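Local coordinates for type II secretion system protein H (PDB 4DQ9), which forms part of the pseudopilus tip complex that recognises secretion substrates, in the system that exports proteases and toxins from the periplasm of Vibrio cholerae, at residues 56-59 / 60-63; 88-91 / 92-95. All blocks are in the same frame, centred on the assembly; numbering follows the deposited sequence.

Contact 1: 56-59 / 60-63; sequences WQND and KMTN
The backbone turns back on itself between W56 and N63: the directions of 56-59 and 60-63 differ by 148°, and the CA atoms of W56 and N63 come within 6.0 Å. This loop interrupts strand 54-66, the second strand of the hairpin with strand 41-48. W56 and N63 both make backbone hydrogen bonds to F44 of that strand, so the residues between them bulge out. An Asx turn organises the bulge. N58 OD1 accepts from K60 N at 2.7 Å and from M61 N at 2.8 Å. N58 CG lies between its own backbone N and carbonyl carbon (chi1 71°), which turns the amide into the loop. The other end of that amide, ND2, donates to W56 O and to M61 O. Four bonds thus hold the N58 amide and fix its rotation. N58 CB sits over the centre of the W56 indole, 3.4 Å above its plane. M61 CE meets the edge of the same ring. The buried indole also packs on helix 2-27 and edge-to-face with F31, while K60 NZ forms a salt bridge with E23. N63 ND2 donates to W56 O at 3.2 Å, from the opposite face of that carbonyl to N58 ND2.

Contact 2: 88-91 / 92-95; sequences LFNP and GSLF
An Asx turn at N90, followed by P91 and G92, overlaps a type I beta turn that ends at S93. P91 and G92 have helical backbone angles, and the run continues through L94 without regular helical bonds. N90 OD1 accepts from G92 N at 2.8 Å, a weak, bent bond. N90 O accepts from S93 N at 3.0 Å, also weakly. N90 CG stands opposite its backbone N (chi1 177°), beside the carbonyl carbon, and this brings N90 OD1 within reach of G92 N. A water ties the two ends together. It accepts from N90 N at 2.9 Å and lies 3.3 Å from S93 OG. On the apolar side, the side chains of F89 and L94 cross at about a right angle. L94 CD1 makes an off-centre CH-pi contact, 4.2 Å from the centroid of the F89 ring and 29° off its normal. The F95 ring comes back beside the turn, with F95 CE2 3.6 Å from P91 O. The whole group lies at the surface, in the long loop after strand 71-77 and before strand 115-117. N90 ND2 donates to D38 OD2, which links this loop to the connection between strands 31-36 and 41-48.

From the N terminus, the chain runs through helix 2-27 and the hairpin of strands 31-36 and 41-48 before it reaches contact 1. There 56-59 and 60-63 close a short loop within strand 54-66, tied back to the helix and to strand 41-48. The chain then passes through strand 71-77 of the second sheet and enters the loop that holds contact 2, where 88-91 and 92-95 close a tight turn. The contacts follow in series and neither nest nor cross. The centres of contact 1 and contact 2 are about 28 Å apart. The nearest atoms of contact 1 and contact 2 are about 17 Å apart. Contact 1 interrupts an outer strand of the first sheet, whereas contact 2 is joined to the connection between strands 31-36 and 41-48, at D38.

Contact 1: 56-59 / 60-63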
# COMPACT_ATOMS: atom_id res chain seq x y z
N TRP A 56 -6.89 5.37 -10.59
CA TRP A 56 -6.43 4.88 -11.93
C TRP A 56 -7.15 5.66 -13.01
O TRP A 56 -8.31 5.36 -13.31
CB TRP A 56 -6.68 3.37 -12.03
CG TRP A 56 -6.23 2.76 -13.29
CD1 TRP A 56 -5.11 3.10 -14.01
CD2 TRP A 56 -6.91 1.75 -14.08
NE1 TRP A 56 -5.05 2.37 -15.17
CE2 TRP A 56 -6.12 1.52 -15.22
CE3 TRP A 56 -8.08 1.01 -13.93
CZ2 TRP A 56 -6.47 0.57 -16.19
CZ3 TRP A 56 -8.42 0.07 -14.92
CH2 TRP A 56 -7.62 -0.13 -16.01
N GLN A 57 -6.41 6.51 -13.73
CA GLN A 57 -7.08 7.22 -14.86
C GLN A 57 -6.91 6.38 -16.09
O GLN A 57 -5.82 5.93 -16.41
CB GLN A 57 -6.62 8.68 -14.98
CG GLN A 57 -6.87 9.33 -13.65
CD GLN A 57 -7.03 10.79 -13.70
OE1 GLN A 57 -7.75 11.34 -14.57
NE2 GLN A 57 -6.36 11.49 -12.74
N ASN A 58 -8.03 6.03 -16.71
CA ASN A 58 -7.97 5.03 -17.73
C ASN A 58 -9.14 5.19 -18.66
O ASN A 58 -10.09 5.91 -18.31
CB ASN A 58 -7.95 3.66 -17.12
CG ASN A 58 -9.31 3.29 -16.52
OD1 ASN A 58 -10.14 2.69 -17.20
ND2 ASN A 58 -9.59 3.74 -15.29
N ASP A 59 -9.10 4.47 -19.76
CA ASP A 59 -10.15 4.56 -20.78
C ASP A 59 -11.08 3.38 -20.78
O ASP A 59 -11.70 3.12 -21.81
CB ASP A 59 -9.57 4.80 -22.23
CG ASP A 59 -8.82 3.57 -22.81
OD1 ASP A 59 -8.55 2.58 -22.10
OD2 ASP A 59 -8.49 3.59 -24.02
N LYS A 60 -11.16 2.62 -19.68
CA LYS A 60 -12.00 1.40 -19.59
C LYS A 60 -13.14 1.55 -18.61
O LYS A 60 -14.24 1.03 -18.88
CB LYS A 60 -11.15 0.15 -19.15
CG LYS A 60 -10.10 -0.07 -20.26
CD LYS A 60 -9.20 -1.29 -19.95
CE LYS A 60 -8.50 -1.72 -21.26
NZ LYS A 60 -7.69 -3.00 -20.95
N MET A 61 -12.93 2.31 -17.54
CA MET A 61 -13.90 2.43 -16.42
C MET A 61 -13.66 3.68 -15.59
O MET A 61 -12.55 4.07 -15.42
CB MET A 61 -13.92 1.21 -15.59
CG MET A 61 -12.64 0.97 -14.73
SD MET A 61 -12.87 -0.52 -13.75
CE MET A 61 -11.87 -0.05 -12.33
N THR A 62 -14.71 4.26 -15.02
CA THR A 62 -14.53 5.26 -14.00
C THR A 62 -13.83 4.65 -12.79
O THR A 62 -13.91 3.43 -12.56
CB THR A 62 -15.86 5.83 -13.51
OG1 THR A 62 -16.71 4.76 -13.11
CG2 THR A 62 -16.56 6.59 -14.65
N ASN A 63 -13.12 5.47 -12.05
CA ASN A 63 -12.30 5.00 -10.95
C ASN A 63 -12.87 5.26 -9.53
O ASN A 63 -12.20 4.99 -8.59
CB ASN A 63 -10.87 5.54 -11.09
CG ASN A 63 -10.83 7.07 -11.06
OD1 ASN A 63 -11.49 7.72 -10.27
ND2 ASN A 63 -10.01 7.66 -11.93

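Contact 2: 88-91 / 92-95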
# COMPACT_ATOMS: atom_id res chain seq x y z
N LEU A 88 -25.57 4.97 12.72
CA LEU A 88 -26.35 5.35 11.49
C LEU A 88 -25.51 6.17 10.57
O LEU A 88 -25.68 6.10 9.37
CB LEU A 88 -27.65 5.98 11.87
CG LEU A 88 -28.61 5.19 12.82
CD1 LEU A 88 -29.91 5.88 12.87
CD2 LEU A 88 -28.76 3.76 12.33
N PHE A 89 -24.61 6.95 11.16
CA PHE A 89 -23.70 7.75 10.38
C PHE A 89 -22.48 8.08 11.28
O PHE A 89 -22.57 8.21 12.51
CB PHE A 89 -24.38 8.99 9.82
CG PHE A 89 -24.89 9.96 10.86
CD1 PHE A 89 -24.07 10.94 11.41
CD2 PHE A 89 -26.21 9.95 11.22
CE1 PHE A 89 -24.52 11.87 12.27
CE2 PHE A 89 -26.70 10.90 12.09
CZ PHE A 89 -25.85 11.89 12.64
N ASN A 90 -21.36 8.31 10.61
CA ASN A 90 -20.15 8.82 11.27
C ASN A 90 -20.26 10.34 11.29
O ASN A 90 -20.27 10.94 10.22
CB ASN A 90 -18.94 8.35 10.45
CG ASN A 90 -17.60 8.89 11.01
OD1 ASN A 90 -17.59 9.87 11.74
ND2 ASN A 90 -16.52 8.23 10.66
N PRO A 91 -20.37 10.96 12.48
CA PRO A 91 -20.56 12.38 12.49
C PRO A 91 -19.47 13.08 11.67
O PRO A 91 -19.75 14.01 10.91
CB PRO A 91 -20.52 12.76 13.98
CG PRO A 91 -20.80 11.48 14.69
CD PRO A 91 -20.42 10.40 13.82
N GLY A 92 -18.25 12.61 11.74
CA GLY A 92 -17.20 13.32 10.95
C GLY A 92 -17.26 13.17 9.42
O GLY A 92 -16.76 14.01 8.67
N SER A 93 -17.80 12.06 8.93
CA SER A 93 -17.83 11.78 7.49
C SER A 93 -18.95 12.54 6.70
O SER A 93 -18.98 12.48 5.45
CB SER A 93 -18.01 10.28 7.28
OG SER A 93 -19.39 10.05 7.36
N LEU A 94 -19.87 13.21 7.42
CA LEU A 94 -20.97 13.94 6.74
C LEU A 94 -20.43 15.12 5.98
O LEU A 94 -20.91 15.37 4.87
CB LEU A 94 -22.07 14.39 7.73
CG LEU A 94 -22.84 13.31 8.45
CD1 LEU A 94 -24.23 13.81 8.90
CD2 LEU A 94 -22.98 12.05 7.63
N PHE A 95 -19.41 15.79 6.57
CA PHE A 95 -18.79 17.01 6.00
C PHE A 95 -18.06 16.69 4.69
O PHE A 95 -17.11 15.88 4.69
CB PHE A 95 -17.74 17.62 6.96
CG PHE A 95 -18.27 18.00 8.31
CD1 PHE A 95 -18.77 19.28 8.53
CD2 PHE A 95 -18.26 17.12 9.34
CE1 PHE A 95 -19.28 19.65 9.75
CE2 PHE A 95 -18.75 17.47 10.61
CZ PHE A 95 -19.27 18.74 10.81
O HOH W 1 -21.57 7.68 7.81